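Long-range contacts in extracellular solute-binding protein family 1 (Alicyclobacillus acidocaldarius subsp. acidocaldarius, PDB 4OVJ), which probably binds a small solute, perhaps a sugar, outside the cell membrane and hands it to an ABC-type importer, as relatives in its family do: residues L27-W32 / P82-M87; K46-A51 / E311-F316; G99-L104 / F297-S302; N134-Y139 / I333-S338. All coordinates share one frame; numbering follows the deposited sequence.

Contact 1. Residues L27-W32 / P82-M87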
# COMPACT_ATOMS: atom_id res chain seq x y z
N LEU A 27 -15.40 15.30 21.35
CA LEU A 27 -15.51 14.29 20.30
C LEU A 27 -14.92 13.00 20.81
O LEU A 27 -13.83 13.01 21.38
CB LEU A 27 -14.70 14.69 19.07
CG LEU A 27 -15.07 16.01 18.39
CD1 LEU A 27 -14.01 16.40 17.38
CD2 LEU A 27 -16.42 15.88 17.71
N THR A 28 -15.60 11.88 20.57
CA THR A 28 -15.01 10.56 20.81
C THR A 28 -14.29 10.08 19.54
O THR A 28 -14.72 10.38 18.43
CB THR A 28 -16.08 9.53 21.21
OG1 THR A 28 -17.17 9.62 20.30
CG2 THR A 28 -16.56 9.80 22.63
N PHE A 29 -13.20 9.34 19.71
CA PHE A 29 -12.31 8.95 18.63
C PHE A 29 -11.87 7.52 18.82
O PHE A 29 -11.08 7.22 19.71
CB PHE A 29 -11.10 9.89 18.62
CG PHE A 29 -10.00 9.51 17.64
CD1 PHE A 29 -10.27 8.88 16.44
CD2 PHE A 29 -8.69 9.89 17.91
CE1 PHE A 29 -9.25 8.59 15.54
CE2 PHE A 29 -7.68 9.59 17.03
CZ PHE A 29 -7.95 8.95 15.83
N GLY A 30 -12.42 6.63 17.99
CA GLY A 30 -12.09 5.21 18.03
C GLY A 30 -10.99 4.88 17.02
O GLY A 30 -11.00 5.37 15.90
N PHE A 31 -10.04 4.06 17.44
CA PHE A 31 -9.00 3.59 16.53
C PHE A 31 -8.42 2.28 17.03
O PHE A 31 -8.64 1.90 18.18
CB PHE A 31 -7.92 4.66 16.33
CG PHE A 31 -7.16 5.00 17.57
CD1 PHE A 31 -7.67 5.91 18.49
CD2 PHE A 31 -5.92 4.42 17.81
CE1 PHE A 31 -6.97 6.22 19.64
CE2 PHE A 31 -5.22 4.73 18.96
CZ PHE A 31 -5.74 5.62 19.87
N TRP A 32 -7.74 1.57 16.14
CA TRP A 32 -7.06 0.32 16.47
C TRP A 32 -5.57 0.50 16.27
O TRP A 32 -5.12 1.46 15.64
CB TRP A 32 -7.55 -0.84 15.59
CG TRP A 32 -6.96 -0.89 14.18
CD1 TRP A 32 -5.77 -1.45 13.82
CD2 TRP A 32 -7.52 -0.35 12.98
NE1 TRP A 32 -5.56 -1.30 12.47
CE2 TRP A 32 -6.62 -0.63 11.93
CE3 TRP A 32 -8.71 0.33 12.69
CZ2 TRP A 32 -6.86 -0.25 10.60
CZ3 TRP A 32 -8.96 0.72 11.37
CH2 TRP A 32 -8.03 0.43 10.34
N PRO A 82 -18.39 6.09 17.93
CA PRO A 82 -17.59 7.29 18.19
C PRO A 82 -17.77 8.31 17.08
O PRO A 82 -18.07 7.94 15.94
CB PRO A 82 -16.13 6.79 18.18
CG PRO A 82 -16.17 5.43 17.61
CD PRO A 82 -17.58 4.95 17.49
N ASP A 83 -17.56 9.59 17.40
CA ASP A 83 -17.67 10.65 16.40
C ASP A 83 -16.69 10.50 15.26
O ASP A 83 -17.03 10.77 14.12
CB ASP A 83 -17.45 12.02 17.04
CG ASP A 83 -18.50 12.33 18.08
OD1 ASP A 83 -19.70 12.42 17.72
OD2 ASP A 83 -18.13 12.44 19.26
N ILE A 84 -15.45 10.12 15.57
CA ILE A 84 -14.44 9.84 14.56
C ILE A 84 -14.01 8.39 14.71
O ILE A 84 -13.78 7.90 15.82
CB ILE A 84 -13.22 10.76 14.70
CG1 ILE A 84 -13.63 12.23 14.55
CG2 ILE A 84 -12.16 10.39 13.66
CD1 ILE A 84 -13.91 12.91 15.87
N MSE A 85 -13.93 7.70 13.57
CA MSE A 85 -13.66 6.27 13.53
C MSE A 85 -12.54 6.04 12.57
O MSE A 85 -12.61 6.44 11.40
CB MSE A 85 -14.86 5.50 12.99
CG MSE A 85 -15.90 5.18 14.07
SE MSE A 85 -17.52 4.42 13.24
CE MSE A 85 -18.39 6.14 12.86
N GLN A 86 -11.49 5.38 13.03
CA GLN A 86 -10.50 4.85 12.11
C GLN A 86 -11.20 3.69 11.36
O GLN A 86 -11.94 2.90 11.96
CB GLN A 86 -9.26 4.40 12.84
CG GLN A 86 -8.03 4.22 11.98
CD GLN A 86 -6.82 3.99 12.87
OE1 GLN A 86 -6.23 4.93 13.40
NE2 GLN A 86 -6.50 2.75 13.09
N MSE A 87 -11.02 3.65 10.04
CA MSE A 87 -11.76 2.73 9.19
C MSE A 87 -10.78 2.03 8.28
O MSE A 87 -9.71 2.55 7.98
CB MSE A 87 -12.80 3.54 8.44
CG MSE A 87 -13.71 2.77 7.48
SE MSE A 87 -14.77 1.37 8.36
CE MSE A 87 -15.39 2.24 10.01

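Contact 2. Residues K46-A51 / E311-F316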
# COMPACT_ATOMS: atom_id res chain seq x y z
N LYS A 46 -2.78 14.79 21.65
CA LYS A 46 -2.21 15.80 22.55
C LYS A 46 -1.96 17.11 21.82
O LYS A 46 -2.32 18.19 22.31
CB LYS A 46 -0.91 15.30 23.21
CG LYS A 46 -0.19 16.34 24.06
CD LYS A 46 1.02 15.77 24.78
CE LYS A 46 1.57 16.73 25.83
NZ LYS A 46 2.80 16.20 26.46
N ALA A 47 -1.36 17.03 20.64
CA ALA A 47 -1.09 18.23 19.84
C ALA A 47 -2.38 18.92 19.43
O ALA A 47 -2.49 20.16 19.49
CB ALA A 47 -0.24 17.87 18.63
N PHE A 48 -3.38 18.14 19.04
CA PHE A 48 -4.67 18.71 18.67
C PHE A 48 -5.33 19.46 19.82
O PHE A 48 -5.83 20.57 19.63
CB PHE A 48 -5.64 17.63 18.19
CG PHE A 48 -6.99 18.17 17.87
CD1 PHE A 48 -7.20 18.84 16.69
CD2 PHE A 48 -8.02 18.10 18.79
CE1 PHE A 48 -8.45 19.36 16.38
CE2 PHE A 48 -9.26 18.63 18.51
CZ PHE A 48 -9.48 19.27 17.30
N GLU A 49 -5.36 18.84 20.99
CA GLU A 49 -6.02 19.43 22.15
C GLU A 49 -5.36 20.76 22.57
O GLU A 49 -6.03 21.65 23.09
CB GLU A 49 -6.11 18.43 23.31
CG GLU A 49 -7.13 17.31 23.05
CD GLU A 49 -7.44 16.46 24.29
OE1 GLU A 49 -6.49 15.91 24.89
OE2 GLU A 49 -8.65 16.34 24.65
N LYS A 50 -4.06 20.88 22.34
CA LYS A 50 -3.35 22.15 22.56
C LYS A 50 -3.72 23.18 21.50
O LYS A 50 -3.93 24.36 21.81
CB LYS A 50 -1.84 21.91 22.55
CG LYS A 50 -1.03 23.20 22.60
CD LYS A 50 0.45 22.91 22.83
CE LYS A 50 1.26 24.19 22.93
NZ LYS A 50 2.66 23.91 23.36
N ALA A 51 -3.81 22.75 20.25
CA ALA A 51 -4.09 23.65 19.13
C ALA A 51 -5.54 24.14 19.09
O ALA A 51 -5.81 25.27 18.65
CB ALA A 51 -3.75 22.99 17.82
N GLU A 311 -14.86 17.47 11.46
CA GLU A 311 -14.12 17.80 10.25
C GLU A 311 -12.80 18.50 10.59
O GLU A 311 -11.78 18.20 10.00
CB GLU A 311 -14.94 18.70 9.32
CG GLU A 311 -16.17 18.08 8.67
CD GLU A 311 -17.00 19.11 7.89
OE1 GLU A 311 -16.46 20.18 7.49
OE2 GLU A 311 -18.19 18.87 7.68
N LEU A 312 -12.85 19.43 11.53
CA LEU A 312 -11.65 20.14 11.96
C LEU A 312 -10.60 19.17 12.53
O LEU A 312 -9.40 19.30 12.26
CB LEU A 312 -12.04 21.21 12.96
CG LEU A 312 -10.99 22.21 13.42
CD1 LEU A 312 -11.67 23.37 14.14
CD2 LEU A 312 -10.02 21.49 14.31
N PHE A 313 -11.05 18.18 13.29
CA PHE A 313 -10.15 17.17 13.85
C PHE A 313 -9.53 16.30 12.75
O PHE A 313 -8.33 16.08 12.71
CB PHE A 313 -10.88 16.31 14.88
CG PHE A 313 -10.02 15.26 15.50
CD1 PHE A 313 -8.92 15.60 16.27
CD2 PHE A 313 -10.31 13.93 15.33
CE1 PHE A 313 -8.13 14.61 16.85
CE2 PHE A 313 -9.54 12.94 15.90
CZ PHE A 313 -8.45 13.28 16.67
N VAL A 314 -10.36 15.80 11.85
CA VAL A 314 -9.86 15.00 10.74
C VAL A 314 -8.89 15.82 9.88
O VAL A 314 -7.83 15.32 9.50
CB VAL A 314 -11.03 14.42 9.90
CG1 VAL A 314 -10.52 13.81 8.61
CG2 VAL A 314 -11.75 13.36 10.73
N ASN A 315 -9.22 17.07 9.63
CA ASN A 315 -8.34 17.91 8.85
C ASN A 315 -6.99 18.11 9.51
O ASN A 315 -5.97 18.13 8.82
CB ASN A 315 -8.96 19.28 8.60
CG ASN A 315 -8.15 20.09 7.64
OD1 ASN A 315 -7.98 19.70 6.47
ND2 ASN A 315 -7.58 21.19 8.12
N PHE A 316 -6.99 18.26 10.83
CA PHE A 316 -5.77 18.37 11.63
C PHE A 316 -4.90 17.12 11.47
O PHE A 316 -3.70 17.21 11.19
CB PHE A 316 -6.11 18.60 13.11
CG PHE A 316 -4.90 18.73 13.99
CD1 PHE A 316 -4.32 19.98 14.20
CD2 PHE A 316 -4.37 17.63 14.65
CE1 PHE A 316 -3.22 20.12 15.02
CE2 PHE A 316 -3.27 17.76 15.48
CZ PHE A 316 -2.70 19.00 15.66

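Contact 3. Residues G99-L104 / F297-S302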
# COMPACT_ATOMS: atom_id res chain seq x y z
N GLY A 99 -25.39 3.47 6.35
CA GLY A 99 -25.67 4.85 6.72
C GLY A 99 -25.00 5.32 8.00
O GLY A 99 -25.42 6.29 8.61
N GLN A 100 -23.91 4.66 8.39
CA GLN A 100 -23.23 4.98 9.64
C GLN A 100 -22.12 6.03 9.47
O GLN A 100 -21.57 6.50 10.46
CB GLN A 100 -22.62 3.72 10.25
CG GLN A 100 -23.61 2.58 10.45
CD GLN A 100 -24.68 2.88 11.48
OE1 GLN A 100 -24.79 3.98 11.99
NE2 GLN A 100 -25.47 1.87 11.81
N LEU A 101 -21.77 6.37 8.24
CA LEU A 101 -20.66 7.27 7.95
C LEU A 101 -21.12 8.55 7.27
O LEU A 101 -21.90 8.52 6.31
CB LEU A 101 -19.61 6.56 7.08
CG LEU A 101 -19.06 5.25 7.64
CD1 LEU A 101 -17.98 4.68 6.72
CD2 LEU A 101 -18.51 5.44 9.04
N LEU A 102 -20.58 9.67 7.75
CA LEU A 102 -20.85 10.98 7.20
C LEU A 102 -20.25 11.11 5.81
O LEU A 102 -19.11 10.74 5.57
CB LEU A 102 -20.28 12.06 8.11
CG LEU A 102 -20.67 13.50 7.82
CD1 LEU A 102 -22.14 13.71 8.11
CD2 LEU A 102 -19.83 14.41 8.68
N ASN A 103 -21.04 11.64 4.89
CA ASN A 103 -20.53 11.96 3.55
C ASN A 103 -19.66 13.21 3.65
O ASN A 103 -20.14 14.30 3.98
CB ASN A 103 -21.69 12.16 2.56
CG ASN A 103 -21.22 12.29 1.12
OD1 ASN A 103 -20.03 12.39 0.83
ND2 ASN A 103 -22.17 12.30 0.22
N LEU A 104 -18.38 13.02 3.37
CA LEU A 104 -17.37 14.06 3.49
C LEU A 104 -17.15 14.83 2.20
O LEU A 104 -16.35 15.78 2.17
CB LEU A 104 -16.02 13.43 3.94
CG LEU A 104 -16.08 12.52 5.17
CD1 LEU A 104 -14.72 11.91 5.44
CD2 LEU A 104 -16.63 13.26 6.38
N PHE A 297 -8.21 4.70 6.95
CA PHE A 297 -9.00 5.88 6.67
C PHE A 297 -9.45 6.54 7.96
O PHE A 297 -9.65 5.86 8.97
CB PHE A 297 -10.30 5.53 5.92
CG PHE A 297 -10.10 4.93 4.57
CD1 PHE A 297 -9.80 3.59 4.44
CD2 PHE A 297 -10.28 5.70 3.42
CE1 PHE A 297 -9.60 3.03 3.19
CE2 PHE A 297 -10.11 5.12 2.17
CZ PHE A 297 -9.75 3.79 2.06
N TRP A 298 -9.66 7.85 7.90
CA TRP A 298 -10.44 8.56 8.91
C TRP A 298 -11.87 8.69 8.39
O TRP A 298 -12.08 9.16 7.27
CB TRP A 298 -9.90 9.96 9.18
CG TRP A 298 -8.47 10.05 9.55
CD1 TRP A 298 -7.55 10.85 8.96
CD2 TRP A 298 -7.78 9.34 10.59
NE1 TRP A 298 -6.33 10.70 9.56
CE2 TRP A 298 -6.44 9.77 10.56
CE3 TRP A 298 -8.16 8.38 11.53
CZ2 TRP A 298 -5.48 9.27 11.43
CZ3 TRP A 298 -7.21 7.89 12.40
CH2 TRP A 298 -5.89 8.34 12.35
N SER A 299 -12.83 8.32 9.23
CA SER A 299 -14.25 8.47 8.92
C SER A 299 -14.94 9.17 10.10
O SER A 299 -14.44 9.16 11.23
CB SER A 299 -14.88 7.10 8.68
OG SER A 299 -14.40 6.46 7.49
N ILE A 300 -16.08 9.77 9.82
CA ILE A 300 -16.87 10.47 10.81
C ILE A 300 -18.25 9.81 10.89
O ILE A 300 -18.83 9.44 9.87
CB ILE A 300 -16.99 11.97 10.47
CG1 ILE A 300 -15.62 12.62 10.47
CG2 ILE A 300 -17.92 12.70 11.46
CD1 ILE A 300 -15.59 14.05 9.97
N TYR A 301 -18.78 9.69 12.11
CA TYR A 301 -20.11 9.14 12.33
C TYR A 301 -21.16 10.00 11.65
O TYR A 301 -21.19 11.21 11.83
CB TYR A 301 -20.39 9.09 13.82
CG TYR A 301 -21.67 8.43 14.26
CD1 TYR A 301 -22.21 7.36 13.57
CD2 TYR A 301 -22.32 8.87 15.42
CE1 TYR A 301 -23.38 6.75 14.00
CE2 TYR A 301 -23.47 8.27 15.86
CZ TYR A 301 -24.01 7.21 15.16
OH TYR A 301 -25.17 6.62 15.61
N SER A 302 -22.07 9.36 10.90
CA SER A 302 -23.10 10.10 10.18
C SER A 302 -23.96 10.92 11.13
O SER A 302 -24.49 11.95 10.74
CB SER A 302 -24.01 9.14 9.41
OG SER A 302 -24.55 8.17 10.29
O HOH W 1 -26.45 4.98 14.03
O HOH W 2 -17.09 9.61 7.07

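Contact 4. Residues N134-Y139 / I333-S338. With SO4 (sulfate ion), chain B.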
# COMPACT_ATOMS: atom_id res chain seq x y z
N ASN A 134 -5.43 7.93 5.42
CA ASN A 134 -4.58 8.67 6.35
C ASN A 134 -3.08 8.45 6.11
O ASN A 134 -2.26 9.21 6.61
CB ASN A 134 -4.97 8.39 7.81
CG ASN A 134 -4.84 6.94 8.22
OD1 ASN A 134 -4.18 6.13 7.57
ND2 ASN A 134 -5.50 6.59 9.33
N ALA A 135 -2.74 7.44 5.32
CA ALA A 135 -1.36 7.11 5.03
C ALA A 135 -1.32 6.21 3.81
O ALA A 135 -2.31 5.57 3.46
CB ALA A 135 -0.69 6.43 6.21
N LEU A 136 -0.16 6.16 3.17
CA LEU A 136 -0.02 5.58 1.84
C LEU A 136 1.14 4.59 1.73
O LEU A 136 2.11 4.66 2.48
CB LEU A 136 0.26 6.71 0.85
CG LEU A 136 -0.73 7.87 0.84
CD1 LEU A 136 -0.31 8.90 -0.20
CD2 LEU A 136 -2.14 7.38 0.56
N ASN A 137 1.03 3.69 0.76
CA ASN A 137 2.13 2.86 0.33
C ASN A 137 1.96 2.58 -1.16
O ASN A 137 0.86 2.65 -1.70
CB ASN A 137 2.13 1.56 1.13
CG ASN A 137 3.51 0.92 1.27
OD1 ASN A 137 4.51 1.33 0.66
ND2 ASN A 137 3.55 -0.10 2.11
N ASN A 138 3.05 2.26 -1.84
CA ASN A 138 2.96 1.80 -3.21
C ASN A 138 4.22 1.02 -3.59
O ASN A 138 5.21 1.06 -2.87
CB ASN A 138 2.74 2.97 -4.17
CG ASN A 138 3.82 4.02 -4.09
OD1 ASN A 138 3.69 5.01 -3.37
ND2 ASN A 138 4.90 3.82 -4.85
N TYR A 139 4.15 0.32 -4.70
CA TYR A 139 5.30 -0.42 -5.20
C TYR A 139 6.40 0.51 -5.70
O TYR A 139 6.13 1.59 -6.22
CB TYR A 139 4.87 -1.36 -6.33
CG TYR A 139 4.28 -2.66 -5.84
CD1 TYR A 139 5.02 -3.51 -5.03
CD2 TYR A 139 3.01 -3.08 -6.23
CE1 TYR A 139 4.51 -4.72 -4.59
CE2 TYR A 139 2.49 -4.28 -5.80
CZ TYR A 139 3.25 -5.10 -4.98
OH TYR A 139 2.75 -6.30 -4.54
N ILE A 333 3.31 6.33 4.54
CA ILE A 333 3.71 7.65 4.09
C ILE A 333 2.56 8.63 4.29
O ILE A 333 1.42 8.30 3.97
CB ILE A 333 4.11 7.61 2.61
CG1 ILE A 333 5.30 6.68 2.44
CG2 ILE A 333 4.45 9.01 2.11
CD1 ILE A 333 6.38 6.96 3.46
N PRO A 334 2.84 9.84 4.81
CA PRO A 334 1.75 10.80 5.01
C PRO A 334 0.98 11.08 3.74
O PRO A 334 1.56 11.23 2.65
CB PRO A 334 2.47 12.05 5.48
CG PRO A 334 3.69 11.54 6.16
CD PRO A 334 4.10 10.33 5.38
N VAL A 335 -0.34 11.14 3.87
CA VAL A 335 -1.20 11.33 2.72
C VAL A 335 -1.15 12.75 2.14
O VAL A 335 -1.35 12.94 0.95
CB VAL A 335 -2.65 10.93 3.08
CG1 VAL A 335 -3.23 11.86 4.13
CG2 VAL A 335 -3.50 10.89 1.83
N SER A 336 -0.87 13.73 2.99
CA SER A 336 -0.93 15.14 2.61
C SER A 336 0.36 15.63 1.98
O SER A 336 1.42 15.47 2.57
CB SER A 336 -1.20 16.01 3.84
OG SER A 336 -0.96 17.38 3.55
N SER A 337 0.26 16.26 0.82
CA SER A 337 1.45 16.82 0.16
C SER A 337 2.12 17.90 1.00
O SER A 337 3.35 18.02 1.01
CB SER A 337 1.08 17.39 -1.21
OG SER A 337 0.07 18.40 -1.11
N SER A 338 1.33 18.68 1.74
CA SER A 338 1.91 19.75 2.57
C SER A 338 2.70 19.16 3.75
O SER A 338 3.78 19.64 4.07
CB SER A 338 0.85 20.76 3.03
OG SER A 338 -0.15 20.16 3.81
S SO4 B . 4.02 -8.49 -1.96
O1 SO4 B . 3.78 -9.95 -1.94
O2 SO4 B . 2.79 -7.74 -1.59
O3 SO4 B . 5.06 -8.15 -0.98
O4 SO4 B . 4.47 -8.11 -3.32

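Contact 1. Residues L27-W32 / P82-M87
T28 and G30 exchange backbone hydrogen bonds with I84 and Q86, pairing F29 with I84 and G30 with M85 as neighbours in parallel strands 25-31 and 84-87, in the central sheet of a periplasmic-binding-protein-type lobe. The bonds run in the staggered order of a parallel pair: the amide of I84 gives to the carbonyl of T28, the amide of G30 to the carbonyl of I84, and the amide of Q86 to the carbonyl of G30 (N to O, 2.9 Å). At the start of the pair, side chains take over. D83 OD2 receives the amide N of T28 at 2.9 Å on its anti lone pair, while T28 OG1 accepts the amide N of D83 at 2.9 Å; each residue therefore satisfies the backbone N-H of the other. The second carboxylate oxygen, D83 OD1, is bonded to T304. With chi1 at 48°, T28 OG1 sits between its own backbone N and carbonyl carbon, which turns it to the D83 amide. On the face that carries F29 and I84, I84 CG2 packs on F29 CD1 at 3.7 Å. At the far end the buried amide of Q86 is used from both ends: OE1 bonds to R331, and NE2 donates to the carbonyl O of W32 over 3.2 Å. The same NE2 stands over the centre of the W32 indole, 3.2 Å above its plane, with the amide and ring planes 80° apart.

Contact 2. Residues K46-A51 / E311-F316
F48 pushes its ring between F313 and F316, taking the edge of one on its face and turning its own edge to the face of the other. CD1 of F313 comes down over the centre of the F48 ring, 3.6 Å from CG of F48, in a T-shaped stack with planes 79° apart. With F316 the roles reverse: CD1 of F48 points at the face of F316, offset toward the rim and 3.5 Å from CG of F316, with the planes at 73°. All three side chains leave their helices with CG anti to the backbone N (177° for F48), which carries the F48 ring straight across to helix 307-319. The backbone joins in as well, since CA of F48 lies over the F316 ring, 3.9 Å from its centroid, as a CH-pi contact. In one of its two conformers L312 brings CD2 to the edge of the F48 ring, near CE1. CB of A47 and CB of A51, one helical turn apart, border F316 near CZ and CE1. Cutting F48 back to an alanine is likely to leave a gap between the helices, with F313 and F316 deprived of the ring between them. I57 also touches F48 and F313 from strand 55-61. F48, F313 and F316 form an aromatic cluster between two helices that pack on the sheet, the layered build of an alpha/beta lobe.

Contact 3. Residues G99-L104 / F297-S302
S302 and L102 each use a backbone N-H to tie the loop after helix 92-98 to the end of strand 293-300. The amide N of L102 gives an almost straight bond to the carbonyl O of I300 (2.8 Å, 178° at the hydrogen), and the amide N of S302 gives one to the carbonyl O of Q100 at 2.9 Å, coming from above the carbonyl plane. S302 adds its hydroxyl: OG donates to the carbonyl O of G99 over 2.7 Å, at the Schellman turn that ends the helix. The packed part lies beside I300, where CD2 of L102 runs alongside CG2 of I300 and CD2 of L104 reaches CD1 of I300, each pair 3.8 Å apart. Here a water accepts from the amide N of I300 and lies 2.8 Å from the carbonyl O of L102, between the two backbones. L101 goes to the other side, its CD2 resting on CB of S299 at 4.0 Å. Around Q100 the join is looser and wetter. Its side chain, bent at chi2 (-66°), lies beside the Y301 ring, the amide and ring planes 24° apart, and a water links their polar ends, donating to OE1 of Q100 at 2.8 Å and hydrogen-bonded to OH of Y301. Two of the three direct hydrogen bonds are backbone to backbone and the third comes from the S302 hydroxyl, so the join probably depends largely on the course of the loop.

Contact 4. Residues N134-Y139 / I333-S338
L136 and I333 form an antiparallel hydrogen-bonded pair, by which the short, weakly bonded strand about 333-334 lies against the long strand 128-144 in the mixed sheet of this solute-binding fold. The amide N of L136 donates to the carbonyl O of I333 at 2.8 Å, a bent bond (137° at the hydrogen), and the amide N of I333 returns one to the carbonyl O of L136 at 2.9 Å; both donors lie in the carbonyl plane on a lone pair. The I333 carbonyl is also touched by CA of A135, a CA-H...O contact. Chi1 of -53° sets CG of L136 beside its backbone N, on the side of I333 O, and from there the chain crosses V335 at about a right angle, CD2 resting 4.0 Å from CG2 of V335 and CD1 on the CA of V335. With an alanine in place of L136 both backbone bonds could persist, but V335 would probably lose the leucine methyls that its CG2 and CA rest against, leaving a gap between the two segments. V335 also lays CG1 against the carbonyl O of N134. Further out, N134 ND2 bonds to Q296 on strand 293-300, and R340 takes the carbonyl of P334. S336 is the N-cap of helix 337-345, its OG accepting a weak bond from the amide of S338. Beyond the pair, Y139 stacks on W260, and its OH donates to O4 of a sulfate, probably from the crystallisation liquor, at 2.8 Å.

Contacts 1, 3 and 4 all reach one mixed sheet: strand 84-87 lies between strands 25-31 and 293-300, and strand 128-144 pairs with both 293-300 and 333-334. Contact 2 joins helices 35-51 and 307-319, and touches contact 1 where F313 meets F29, the centres of the two contacts about 13 Å apart. Contacts 1 and 3 lie closer, at about 10 Å between centres, while contact 4 is about 20 Å from either. Along the sequence contact 1 closes before contact 3 opens, contact 3 is nested inside contact 2, and contact 4 crosses both. Contacts 1 to 3 probably share one lobe; contact 4, nearer the chain's middle, lies where strand 128-144 probably leads toward the other.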